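Long-range contacts in 2,3-dihydroxybenzoate-AMP ligase (PDB 1MDB), which belongs to the ANL superfamily of AMP-binding enzymes, with a large N-terminal region followed by a smaller C-terminal domain: residues A[259-264]-A[284-289]; A[276-281]-A[301-306]; A[266-271]-A[295-300]; A[475-480]-A[510-515]. All blocks are in the same frame, centred on the assembly; numbering follows the deposited sequence.

Contact 2 is the buried one, a parallel strand pair held by backbone hydrogen bonds close to the bound AMP, whereas contacts 1, 3 and 4 are only partly buried and rest mainly on side chains. Contacts 1 and 2 share helix 280-292, and W286 of contact 1 packs on T276 and L278 of contact 2. Contacts 1 and 3 share helix 261-271, the first joining it to helix 280-292 through an indole and a proline, the second to an acidic loop. Contact 4 belongs to the C-terminal domain and has no hydrogen bond across its segments and is mainly apolar, yet R479 in its first segment makes a salt bridge to D288 of contact 1.

Contact 1 of 4, residues A[259-264]-A[284-289]; sequences PSPDDA and MVWMDA
The pyrrolidine ring of P261 lies against the pyrrole part of the W286 indole, its CG 3.6 Å from W286 CD1, the two side chains meeting at a slant rather than stacking. Farther along the indole, the methyl CB of A264 approaches the six-membered ring at 3.4 Å from W286 CZ2. Between these two apolar touches W286 NE1 donates to the carbonyl oxygen P259 O at 3.0 Å. That oxygen sits practically in the indole plane, with an N-H...O angle of 148°. The tryptophan CG is anti to its carbonyl carbon (chi1 -84°), which swings the indole off helix 280-292 toward the start of helix 261-271. Beside the indole, helix 280-292 adds A289, whose CB is 3.7 Å from P261 CB, and V285, whose CG1 is 4.0 Å from P261 CD. S260 is the N-cap here: its OG accepts from D262 N at 3.3 Å. The indole continues beyond the contact onto T276 and L278 of the sheet and meets F265 edge-to-face. Hence the one polar atom of the buried W286 side chain is paired with a main-chain carbonyl, and that bond, with P261 and A264 alongside, should fix the rotation of the indole between the two helices.

Contact 2 of 4, residues A[276-281]-A[301-306]; sequences TALVPP and QVLQVG
T276 and L303 run alongside each other, their side chains extending in a common direction, on neighbouring parallel strands of a beta-alpha-beta unit in which helix 280-292 makes the crossover. Their tips press closely, T276 CG2 being 3.3 Å from L303 CD1, closer than two methyl groups normally settle. With CG anti to the backbone N (chi1 -179°), L303 leans back toward the partner strand, where L278 slants across it, L278 CD1 3.9 Å from L303 CD1. V305 shares this face of the sheet. A277 and Q304 occupy the other face, and the amide oxygen Q304 OE1 hangs 3.3 Å from the methyl A277 CB. The amide's NE2 is satisfied elsewhere, by Q327 OE1 and S240 O, while T276 OG1 bonds to L227 O. Backbone bonds set the register: Q304 N to T276 O at 2.9 Å, nearly straight at 169°, then L278 N to Q304 O at 2.8 Å and G306 N to L278 O, with a weaker one from T276 N to V302 O. At its C-terminal end strand 302-306 reaches the bound AMP, which touches G306. G306 O receives a CA-H...O contact from V279 CA at 3.2 Å and also lies 3.2 Å from P280 CD.

Contact 3 of 4, residues A[266-271]-A[295-300]; sequences PLIERE and DDLSSL
Over one face of the E269 carboxylate lie the backbone N and the CB of D296, each 3.7 Å from E269 CD, where helix 261-271 meets the loop before strand 302-306. The N-H therefore comes down on the group from above, and its bond to E269 OE1 is weak, at 3.5 Å, though straight. Past OE1 stands D295 OD2, 4.2 Å from E269 OE1. E269 OE2 is likewise near D296 OD2, so three acidic groups gather here, which probably raises the cost of charging all of them. A salt bridge from R293 to D295 OD1 probably offsets part of this. The other oxygen, D295 OD2, rests beside the P266 ring, where the proline N has no hydrogen to offer. Nearer the helix backbone, E269 CB touches the carbonyl oxygen D296 O at 3.3 Å.

The apolar half of the contact is I268. Its CG2 branch, anti to the backbone N, and its CB both meet L297 CD2 at 4.0 Å, and CG2 also approaches L300 CD1 more loosely. S299 OG comes to 3.4 Å from I268 O, but its hydrogen bond goes to V273 O. Residues 297-300 form a type I beta turn.

F265, one residue before P266, touches D295 and L297, so the helix lies along the loop that follows helix 280-292. On another side of the same helix, L267 and E271 pack on V254 of strand 252-255.

Contact 4 of 4, residues A[475-480]-A[510-515]; sequences FIIPRD and ESFPQT
I477 extends from its strand with chi1 at -70° and chi2 at 174°, a stretched chain that carries CD1 out over the middle of the F512 ring. The CH-pi contact is nearly ideal: I477 CD1 sits 3.5 Å from the centroid of the F512 ring, only 3° off the ring normal. Closer to the strand, I477 CG1 spreads over the same face, 3.5 Å from F512 CE2. The other branch turns away from the ring and reaches the backbone, I477 CG2 lying 3.7 Å from E510 O, while CD1 also touches S511 CA. F475 meets the far end of the ring with its main chain and CB: F475 CB is 3.6 Å from F512 CE2, and F475 O comes obliquely to 3.2 Å from F512 CZ. No hydrogen bond links the two segments, and the contact between them is van der Waals packing centred on the F512 ring. Strand 469-478 is the middle strand of a three-stranded sheet in the C-terminal domain, between 455-465 and 505-508. I476 bonds by its backbone to E507 and V509 on one side, I477 to H456 and D457 on the other. F512 also touches D457 and V520, and the F475 ring packs on L525 and I529 of helix 522-534.

Contact 1 of 4, residues A[259-264]-A[284-289]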
loop_
_atom_site.group_PDB
_atom_site.type_symbol
_atom_site.label_atom_id
_atom_site.label_comp_id
_atom_site.label_asym_id
_atom_site.label_seq_id
_atom_site.Cartn_x
_atom_site.Cartn_y
_atom_site.Cartn_z
ATOM N N PRO A 259 -8.243 8.625 7.517
ATOM C CA PRO A 259 -7.529 7.705 8.412
ATOM C C PRO A 259 -7.617 8.106 9.882
ATOM O O PRO A 259 -7.392 7.281 10.767
ATOM C CB PRO A 259 -6.076 7.789 7.929
ATOM C CG PRO A 259 -6.163 8.395 6.557
ATOM C CD PRO A 259 -7.290 9.387 6.698
ATOM N N SER A 260 -7.927 9.376 10.128
ATOM C CA SER A 260 -7.983 9.929 11.480
ATOM C C SER A 260 -8.871 9.228 12.506
ATOM O O SER A 260 -9.960 8.760 12.188
ATOM C CB SER A 260 -8.380 11.407 11.413
ATOM O OG SER A 260 -8.598 11.936 12.707
ATOM N N PRO A 261 -8.398 9.136 13.762
ATOM C CA PRO A 261 -9.170 8.494 14.829
ATOM C C PRO A 261 -10.568 9.111 14.956
ATOM O O PRO A 261 -11.542 8.411 15.216
ATOM C CB PRO A 261 -8.312 8.744 16.062
ATOM C CG PRO A 261 -6.939 8.629 15.511
ATOM C CD PRO A 261 -7.039 9.458 14.237
ATOM N N ASP A 262 -10.660 10.423 14.775
ATOM C CA ASP A 262 -11.945 11.097 14.867
ATOM C C ASP A 262 -12.982 10.432 13.974
ATOM O O ASP A 262 -14.148 10.333 14.347
ATOM C CB ASP A 262 -11.809 12.573 14.496
ATOM C CG ASP A 262 -11.242 13.399 15.623
ATOM O OD1 ASP A 262 -11.821 13.363 16.727
ATOM O OD2 ASP A 262 -10.227 14.084 15.415
ATOM N N ASP A 263 -12.557 9.970 12.802
ATOM C CA ASP A 263 -13.466 9.302 11.884
ATOM C C ASP A 263 -13.540 7.795 12.092
ATOM O O ASP A 263 -14.624 7.221 12.101
ATOM C CB ASP A 263 -13.072 9.586 10.430
ATOM C CG ASP A 263 -13.439 10.989 9.989
ATOM O OD1 ASP A 263 -14.518 11.468 10.400
ATOM O OD2 ASP A 263 -12.662 11.604 9.223
ATOM N N ALA A 264 -12.381 7.164 12.271
ATOM C CA ALA A 264 -12.279 5.715 12.438
ATOM C C ALA A 264 -12.787 5.105 13.748
ATOM O O ALA A 264 -13.442 4.063 13.728
ATOM C CB ALA A 264 -10.831 5.282 12.210
ATOM N N MET A 284 1.128 5.650 15.373
ATOM C CA MET A 284 1.491 6.500 16.502
ATOM C C MET A 284 0.311 7.411 16.877
ATOM O O MET A 284 -0.018 7.573 18.054
ATOM C CB MET A 284 2.707 7.359 16.150
ATOM C CG MET A 284 3.893 6.561 15.622
ATOM S SD MET A 284 4.395 5.224 16.737
ATOM C CE MET A 284 5.870 4.581 15.889
ATOM N N VAL A 285 -0.323 8.015 15.878
ATOM C CA VAL A 285 -1.460 8.892 16.148
ATOM C C VAL A 285 -2.601 8.106 16.794
ATOM O O VAL A 285 -3.258 8.594 17.712
ATOM C CB VAL A 285 -1.984 9.566 14.852
ATOM C CG1 VAL A 285 -3.222 10.411 15.158
ATOM C CG2 VAL A 285 -0.899 10.453 14.250
ATOM N N TRP A 286 -2.829 6.888 16.319
ATOM C CA TRP A 286 -3.902 6.060 16.863
ATOM C C TRP A 286 -3.642 5.673 18.311
ATOM O O TRP A 286 -4.569 5.663 19.129
ATOM C CB TRP A 286 -4.087 4.802 16.009
ATOM C CG TRP A 286 -4.972 5.024 14.806
ATOM C CD1 TRP A 286 -4.953 6.100 13.959
ATOM C CD2 TRP A 286 -6.000 4.150 14.323
ATOM N NE1 TRP A 286 -5.908 5.946 12.981
ATOM C CE2 TRP A 286 -6.564 4.761 13.182
ATOM C CE3 TRP A 286 -6.497 2.910 14.743
ATOM C CZ2 TRP A 286 -7.606 4.171 12.455
ATOM C CZ3 TRP A 286 -7.533 2.322 14.020
ATOM C CH2 TRP A 286 -8.075 2.955 12.888
ATOM N N MET A 287 -2.385 5.357 18.627
ATOM C CA MET A 287 -2.029 4.986 19.986
ATOM C C MET A 287 -2.216 6.167 20.931
ATOM O O MET A 287 -2.732 5.992 22.030
ATOM C CB MET A 287 -0.594 4.448 20.049
ATOM C CG MET A 287 -0.413 3.156 19.254
ATOM S SD MET A 287 1.067 2.212 19.701
ATOM C CE MET A 287 0.361 1.031 20.800
ATOM N N ASP A 288 -1.823 7.369 20.512
ATOM C CA ASP A 288 -2.021 8.538 21.374
ATOM C C ASP A 288 -3.514 8.725 21.595
ATOM O O ASP A 288 -3.982 8.875 22.725
ATOM C CB ASP A 288 -1.486 9.827 20.737
ATOM C CG ASP A 288 0.023 9.912 20.753
ATOM O OD1 ASP A 288 0.551 10.978 20.374
ATOM O OD2 ASP A 288 0.682 8.923 21.137
ATOM N N ALA A 289 -4.257 8.713 20.497
ATOM C CA ALA A 289 -5.696 8.905 20.548
ATOM C C ALA A 289 -6.392 7.857 21.410
ATOM O O ALA A 289 -7.256 8.193 22.214
ATOM C CB ALA A 289 -6.267 8.891 19.137
#

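Contact 2 of 4, residues A[276-281]-A[301-306]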
loop_
_atom_site.group_PDB
_atom_site.type_symbol
_atom_site.label_atom_id
_atom_site.label_comp_id
_atom_site.label_asym_id
_atom_site.label_seq_id
_atom_site.Cartn_x
_atom_site.Cartn_y
_atom_site.Cartn_z
ATOM N N THR A 276 -8.265 -3.726 11.036
ATOM C CA THR A 276 -7.961 -2.539 10.247
ATOM C C THR A 276 -6.454 -2.479 9.972
ATOM O O THR A 276 -5.662 -3.204 10.595
ATOM C CB THR A 276 -8.447 -1.249 10.944
ATOM O OG1 THR A 276 -8.335 -0.147 10.036
ATOM C CG2 THR A 276 -7.636 -0.955 12.186
ATOM N N ALA A 277 -6.050 -1.632 9.032
ATOM C CA ALA A 277 -4.640 -1.544 8.677
ATOM C C ALA A 277 -4.125 -0.117 8.677
ATOM O O ALA A 277 -4.754 0.784 8.111
ATOM C CB ALA A 277 -4.410 -2.183 7.313
ATOM N N LEU A 278 -2.974 0.074 9.315
ATOM C CA LEU A 278 -2.346 1.384 9.412
ATOM C C LEU A 278 -0.898 1.298 8.928
ATOM O O LEU A 278 -0.368 0.207 8.673
ATOM C CB LEU A 278 -2.328 1.871 10.869
ATOM C CG LEU A 278 -3.504 1.531 11.804
ATOM C CD1 LEU A 278 -3.182 2.021 13.216
ATOM C CD2 LEU A 278 -4.809 2.161 11.290
ATOM N N VAL A 279 -0.280 2.467 8.787
ATOM C CA VAL A 279 1.126 2.577 8.425
ATOM C C VAL A 279 1.699 3.151 9.725
ATOM O O VAL A 279 0.950 3.715 10.527
ATOM C CB VAL A 279 1.363 3.554 7.229
ATOM C CG1 VAL A 279 0.832 2.940 5.936
ATOM C CG2 VAL A 279 0.684 4.888 7.488
ATOM N N PRO A 280 3.021 3.011 9.962
ATOM C CA PRO A 280 3.660 3.514 11.183
ATOM C C PRO A 280 3.299 4.913 11.702
ATOM O O PRO A 280 2.922 5.061 12.864
ATOM C CB PRO A 280 5.157 3.358 10.879
ATOM C CG PRO A 280 5.183 2.128 10.039
ATOM C CD PRO A 280 4.014 2.361 9.086
ATOM N N PRO A 281 3.421 5.962 10.868
ATOM C CA PRO A 281 3.079 7.303 11.360
ATOM C C PRO A 281 1.669 7.372 11.953
ATOM O O PRO A 281 1.448 7.993 12.988
ATOM C CB PRO A 281 3.193 8.171 10.109
ATOM C CG PRO A 281 4.171 7.456 9.271
ATOM C CD PRO A 281 3.814 6.012 9.449
ATOM N N GLN A 301 -9.882 -7.191 16.757
ATOM C CA GLN A 301 -9.167 -8.446 16.975
ATOM C C GLN A 301 -7.750 -8.422 16.393
ATOM O O GLN A 301 -6.840 -9.059 16.925
ATOM C CB GLN A 301 -9.938 -9.602 16.334
ATOM C CG GLN A 301 -11.227 -9.983 17.048
ATOM C CD GLN A 301 -12.091 -10.896 16.208
ATOM O OE1 GLN A 301 -11.617 -11.903 15.688
ATOM N NE2 GLN A 301 -13.362 -10.549 16.065
ATOM N N VAL A 302 -7.573 -7.690 15.296
ATOM C CA VAL A 302 -6.280 -7.598 14.623
ATOM C C VAL A 302 -6.014 -6.194 14.098
ATOM O O VAL A 302 -6.849 -5.606 13.412
ATOM C CB VAL A 302 -6.203 -8.567 13.420
ATOM C CG1 VAL A 302 -4.896 -8.363 12.661
ATOM C CG2 VAL A 302 -6.323 -10.003 13.904
ATOM N N LEU A 303 -4.845 -5.664 14.430
ATOM C CA LEU A 303 -4.453 -4.344 13.972
ATOM C C LEU A 303 -3.184 -4.504 13.137
ATOM O O LEU A 303 -2.126 -4.866 13.661
ATOM C CB LEU A 303 -4.188 -3.416 15.159
ATOM C CG LEU A 303 -3.796 -1.990 14.753
ATOM C CD1 LEU A 303 -4.969 -1.339 14.053
ATOM C CD2 LEU A 303 -3.395 -1.178 15.977
ATOM N N GLN A 304 -3.298 -4.257 11.837
ATOM C CA GLN A 304 -2.165 -4.382 10.929
ATOM C C GLN A 304 -1.367 -3.087 10.853
ATOM O O GLN A 304 -1.938 -2.003 10.801
ATOM C CB GLN A 304 -2.632 -4.716 9.508
ATOM C CG GLN A 304 -3.489 -5.968 9.339
ATOM C CD GLN A 304 -3.773 -6.255 7.875
ATOM O OE1 GLN A 304 -4.399 -5.450 7.177
ATOM N NE2 GLN A 304 -3.299 -7.394 7.394
ATOM N N VAL A 305 -0.042 -3.211 10.852
ATOM C CA VAL A 305 0.829 -2.057 10.711
ATOM C C VAL A 305 1.918 -2.447 9.721
ATOM O O VAL A 305 2.638 -3.434 9.921
ATOM C CB VAL A 305 1.446 -1.631 12.045
ATOM C CG1 VAL A 305 2.206 -0.322 11.856
ATOM C CG2 VAL A 305 0.350 -1.445 13.088
ATOM N N GLY A 306 2.012 -1.695 8.628
ATOM C CA GLY A 306 2.999 -1.999 7.612
ATOM C C GLY A 306 3.208 -0.844 6.652
ATOM O O GLY A 306 2.797 0.276 6.933
#

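Contact 3 of 4, residues A[266-271]-A[295-300]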
loop_
_atom_site.group_PDB
_atom_site.type_symbol
_atom_site.label_atom_id
_atom_site.label_comp_id
_atom_site.label_asym_id
_atom_site.label_seq_id
_atom_site.Cartn_x
_atom_site.Cartn_y
_atom_site.Cartn_z
ATOM N N PRO A 266 -15.213 6.012 16.022
ATOM C CA PRO A 266 -16.666 5.823 16.123
ATOM C C PRO A 266 -17.107 4.660 15.235
ATOM O O PRO A 266 -17.944 3.847 15.619
ATOM C CB PRO A 266 -17.222 7.160 15.639
ATOM C CG PRO A 266 -16.155 8.135 16.039
ATOM C CD PRO A 266 -14.887 7.403 15.666
ATOM N N LEU A 267 -16.516 4.580 14.048
ATOM C CA LEU A 267 -16.826 3.526 13.087
ATOM C C LEU A 267 -16.464 2.148 13.637
ATOM O O LEU A 267 -17.157 1.167 13.397
ATOM C CB LEU A 267 -16.060 3.779 11.781
ATOM C CG LEU A 267 -16.774 4.251 10.508
ATOM C CD1 LEU A 267 -18.210 4.676 10.786
ATOM C CD2 LEU A 267 -15.962 5.375 9.896
ATOM N N ILE A 268 -15.364 2.073 14.370
ATOM C CA ILE A 268 -14.941 0.801 14.932
ATOM C C ILE A 268 -15.940 0.342 15.995
ATOM O O ILE A 268 -16.323 -0.828 16.039
ATOM C CB ILE A 268 -13.524 0.916 15.535
ATOM C CG1 ILE A 268 -12.528 1.226 14.414
ATOM C CG2 ILE A 268 -13.149 -0.377 16.248
ATOM C CD1 ILE A 268 -11.095 1.391 14.868
ATOM N N GLU A 269 -16.373 1.270 16.838
ATOM C CA GLU A 269 -17.338 0.931 17.882
ATOM C C GLU A 269 -18.746 0.709 17.314
ATOM O O GLU A 269 -19.423 -0.258 17.669
ATOM C CB GLU A 269 -17.380 2.033 18.945
ATOM C CG GLU A 269 -18.658 2.025 19.779
ATOM C CD GLU A 269 -18.563 2.900 21.010
ATOM O OE1 GLU A 269 -17.980 4.004 20.925
ATOM O OE2 GLU A 269 -19.086 2.481 22.065
ATOM N N ARG A 270 -19.182 1.605 16.433
ATOM C CA ARG A 270 -20.510 1.488 15.848
ATOM C C ARG A 270 -20.658 0.240 14.984
ATOM O O ARG A 270 -21.602 -0.526 15.151
ATOM C CB ARG A 270 -20.843 2.733 15.014
ATOM C CG ARG A 270 -22.180 2.636 14.295
ATOM C CD ARG A 270 -22.510 3.902 13.521
ATOM N NE ARG A 270 -23.711 3.717 12.707
ATOM C CZ ARG A 270 -24.301 4.674 11.993
ATOM N NH1 ARG A 270 -23.811 5.910 11.981
ATOM N NH2 ARG A 270 -25.387 4.395 11.286
ATOM N N GLU A 271 -19.717 0.026 14.071
ATOM C CA GLU A 271 -19.777 -1.128 13.177
ATOM C C GLU A 271 -19.123 -2.384 13.726
ATOM O O GLU A 271 -19.222 -3.459 13.126
ATOM C CB GLU A 271 -19.122 -0.779 11.843
ATOM C CG GLU A 271 -19.742 0.414 11.168
ATOM C CD GLU A 271 -21.230 0.220 10.924
ATOM O OE1 GLU A 271 -21.648 -0.928 10.654
ATOM O OE2 GLU A 271 -21.975 1.216 10.995
ATOM N N ASP A 295 -13.747 6.038 23.070
ATOM C CA ASP A 295 -14.411 5.117 22.161
ATOM C C ASP A 295 -14.121 3.694 22.587
ATOM O O ASP A 295 -13.096 3.426 23.208
ATOM C CB ASP A 295 -13.932 5.327 20.728
ATOM C CG ASP A 295 -14.301 6.689 20.189
ATOM O OD1 ASP A 295 -13.652 7.683 20.590
ATOM O OD2 ASP A 295 -15.250 6.764 19.377
ATOM N N ASP A 296 -15.034 2.790 22.252
ATOM C CA ASP A 296 -14.891 1.380 22.587
ATOM C C ASP A 296 -14.401 0.601 21.369
ATOM O O ASP A 296 -15.189 0.203 20.510
ATOM C CB ASP A 296 -16.231 0.833 23.080
ATOM C CG ASP A 296 -16.259 -0.675 23.137
ATOM O OD1 ASP A 296 -15.205 -1.279 23.425
ATOM O OD2 ASP A 296 -17.343 -1.253 22.906
ATOM N N LEU A 297 -13.088 0.394 21.312
ATOM C CA LEU A 297 -12.439 -0.305 20.208
ATOM C C LEU A 297 -12.290 -1.777 20.525
ATOM O O LEU A 297 -11.531 -2.490 19.869
ATOM C CB LEU A 297 -11.059 0.300 19.959
ATOM C CG LEU A 297 -10.997 1.830 19.941
ATOM C CD1 LEU A 297 -9.581 2.273 19.606
ATOM C CD2 LEU A 297 -11.992 2.383 18.922
ATOM N N SER A 298 -13.028 -2.215 21.537
ATOM C CA SER A 298 -13.016 -3.595 22.016
ATOM C C SER A 298 -13.265 -4.699 20.985
ATOM O O SER A 298 -12.768 -5.811 21.139
ATOM C CB SER A 298 -14.032 -3.736 23.157
ATOM O OG SER A 298 -14.313 -5.095 23.421
ATOM N N SER A 299 -14.042 -4.412 19.949
ATOM C CA SER A 299 -14.327 -5.422 18.929
ATOM C C SER A 299 -13.100 -5.736 18.073
ATOM O O SER A 299 -13.053 -6.743 17.361
ATOM C CB SER A 299 -15.457 -4.942 18.024
ATOM O OG SER A 299 -15.121 -3.705 17.411
ATOM N N LEU A 300 -12.100 -4.868 18.144
ATOM C CA LEU A 300 -10.888 -5.054 17.358
ATOM C C LEU A 300 -10.140 -6.336 17.746
ATOM O O LEU A 300 -9.814 -6.548 18.916
ATOM C CB LEU A 300 -9.987 -3.830 17.536
ATOM C CG LEU A 300 -9.172 -3.340 16.339
ATOM C CD1 LEU A 300 -10.069 -3.183 15.119
ATOM C CD2 LEU A 300 -8.519 -2.022 16.698
#

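Contact 4 of 4, residues A[475-480]-A[510-515]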
loop_
_atom_site.group_PDB
_atom_site.type_symbol
_atom_site.label_atom_id
_atom_site.label_comp_id
_atom_site.label_asym_id
_atom_site.label_seq_id
_atom_site.Cartn_x
_atom_site.Cartn_y
_atom_site.Cartn_z
ATOM N N PHE A 475 14.495 14.094 12.363
ATOM C CA PHE A 475 13.354 14.983 12.536
ATOM C C PHE A 475 12.506 14.377 13.648
ATOM O O PHE A 475 12.155 13.207 13.608
ATOM C CB PHE A 475 12.551 15.099 11.238
ATOM C CG PHE A 475 13.238 15.906 10.178
ATOM C CD1 PHE A 475 14.312 15.378 9.466
ATOM C CD2 PHE A 475 12.823 17.212 9.901
ATOM C CE1 PHE A 475 14.969 16.136 8.492
ATOM C CE2 PHE A 475 13.471 17.981 8.928
ATOM C CZ PHE A 475 14.544 17.444 8.225
ATOM N N ILE A 476 12.207 15.177 14.658
ATOM C CA ILE A 476 11.418 14.714 15.788
ATOM C C ILE A 476 10.085 15.462 15.875
ATOM O O ILE A 476 10.029 16.680 15.684
ATOM C CB ILE A 476 12.173 14.958 17.116
ATOM C CG1 ILE A 476 13.501 14.189 17.128
ATOM C CG2 ILE A 476 11.294 14.574 18.291
ATOM C CD1 ILE A 476 13.351 12.674 17.156
ATOM N N ILE A 477 9.015 14.723 16.141
ATOM C CA ILE A 477 7.705 15.321 16.335
ATOM C C ILE A 477 7.540 15.247 17.848
ATOM O O ILE A 477 7.415 14.159 18.414
ATOM C CB ILE A 477 6.586 14.519 15.645
ATOM C CG1 ILE A 477 6.710 14.652 14.121
ATOM C CG2 ILE A 477 5.230 15.032 16.107
ATOM C CD1 ILE A 477 5.739 13.775 13.334
ATOM N N PRO A 478 7.574 16.408 18.525
ATOM C CA PRO A 478 7.441 16.519 19.979
ATOM C C PRO A 478 6.112 16.024 20.519
ATOM O O PRO A 478 5.061 16.291 19.943
ATOM C CB PRO A 478 7.618 18.017 20.232
ATOM C CG PRO A 478 8.386 18.496 19.049
ATOM C CD PRO A 478 7.748 17.740 17.924
ATOM N N ARG A 479 6.160 15.294 21.624
ATOM C CA ARG A 479 4.940 14.810 22.252
ATOM C C ARG A 479 4.591 15.902 23.251
ATOM O O ARG A 479 4.649 15.694 24.462
ATOM C CB ARG A 479 5.192 13.493 22.979
ATOM C CG ARG A 479 3.992 12.972 23.738
ATOM C CD ARG A 479 4.315 11.653 24.409
ATOM N NE ARG A 479 4.679 10.625 23.440
ATOM C CZ ARG A 479 3.880 10.205 22.465
ATOM N NH1 ARG A 479 2.666 10.728 22.328
ATOM N NH2 ARG A 479 4.291 9.263 21.629
ATOM N N ASP A 480 4.263 17.074 22.706
ATOM C CA ASP A 480 3.910 18.281 23.454
ATOM C C ASP A 480 5.097 19.239 23.446
ATOM O O ASP A 480 5.632 19.556 22.381
ATOM C CB ASP A 480 3.506 17.956 24.893
ATOM C CG ASP A 480 2.948 19.156 25.619
ATOM O OD1 ASP A 480 1.954 19.742 25.132
ATOM O OD2 ASP A 480 3.507 19.516 26.677
ATOM N N GLU A 510 6.086 19.562 13.489
ATOM C CA GLU A 510 4.769 19.152 13.951
ATOM C C GLU A 510 4.288 17.911 13.214
ATOM O O GLU A 510 3.430 17.187 13.711
ATOM C CB GLU A 510 3.776 20.297 13.761
ATOM C CG GLU A 510 2.348 19.933 14.094
ATOM C CD GLU A 510 1.408 21.117 14.001
ATOM O OE1 GLU A 510 1.402 21.800 12.950
ATOM O OE2 GLU A 510 0.672 21.361 14.983
ATOM N N SER A 511 4.844 17.664 12.031
ATOM C CA SER A 511 4.473 16.497 11.245
ATOM C C SER A 511 5.552 16.200 10.215
ATOM O O SER A 511 6.394 17.051 9.927
ATOM C CB SER A 511 3.134 16.735 10.533
ATOM O OG SER A 511 3.264 17.751 9.558
ATOM N N PHE A 512 5.523 14.989 9.668
ATOM C CA PHE A 512 6.493 14.552 8.667
ATOM C C PHE A 512 5.820 14.571 7.303
ATOM O O PHE A 512 4.620 14.320 7.205
ATOM C CB PHE A 512 6.949 13.111 8.945
ATOM C CG PHE A 512 7.733 12.935 10.222
ATOM C CD1 PHE A 512 7.693 11.719 10.906
ATOM C CD2 PHE A 512 8.537 13.954 10.721
ATOM C CE1 PHE A 512 8.444 11.524 12.068
ATOM C CE2 PHE A 512 9.291 13.764 11.881
ATOM C CZ PHE A 512 9.242 12.551 12.553
ATOM N N PRO A 513 6.582 14.863 6.233
ATOM C CA PRO A 513 5.996 14.885 4.891
ATOM C C PRO A 513 5.656 13.424 4.594
ATOM O O PRO A 513 6.462 12.535 4.892
ATOM C CB PRO A 513 7.141 15.384 3.999
ATOM C CG PRO A 513 8.145 15.971 4.951
ATOM C CD PRO A 513 8.030 15.119 6.176
ATOM N N GLN A 514 4.494 13.173 4.003
ATOM C CA GLN A 514 4.091 11.800 3.726
ATOM C C GLN A 514 3.784 11.507 2.277
ATOM O O GLN A 514 3.572 12.414 1.478
ATOM C CB GLN A 514 2.870 11.438 4.581
ATOM C CG GLN A 514 3.036 11.793 6.045
ATOM C CD GLN A 514 1.823 11.431 6.876
ATOM O OE1 GLN A 514 0.695 11.445 6.384
ATOM N NE2 GLN A 514 2.046 11.126 8.149
ATOM N N THR A 515 3.751 10.221 1.951
ATOM C CA THR A 515 3.456 9.760 0.605
ATOM C C THR A 515 1.950 9.600 0.446
ATOM O O THR A 515 1.181 9.885 1.364
ATOM C CB THR A 515 4.079 8.391 0.329
ATOM O OG1 THR A 515 3.490 7.431 1.210
ATOM C CG2 THR A 515 5.590 8.423 0.561
#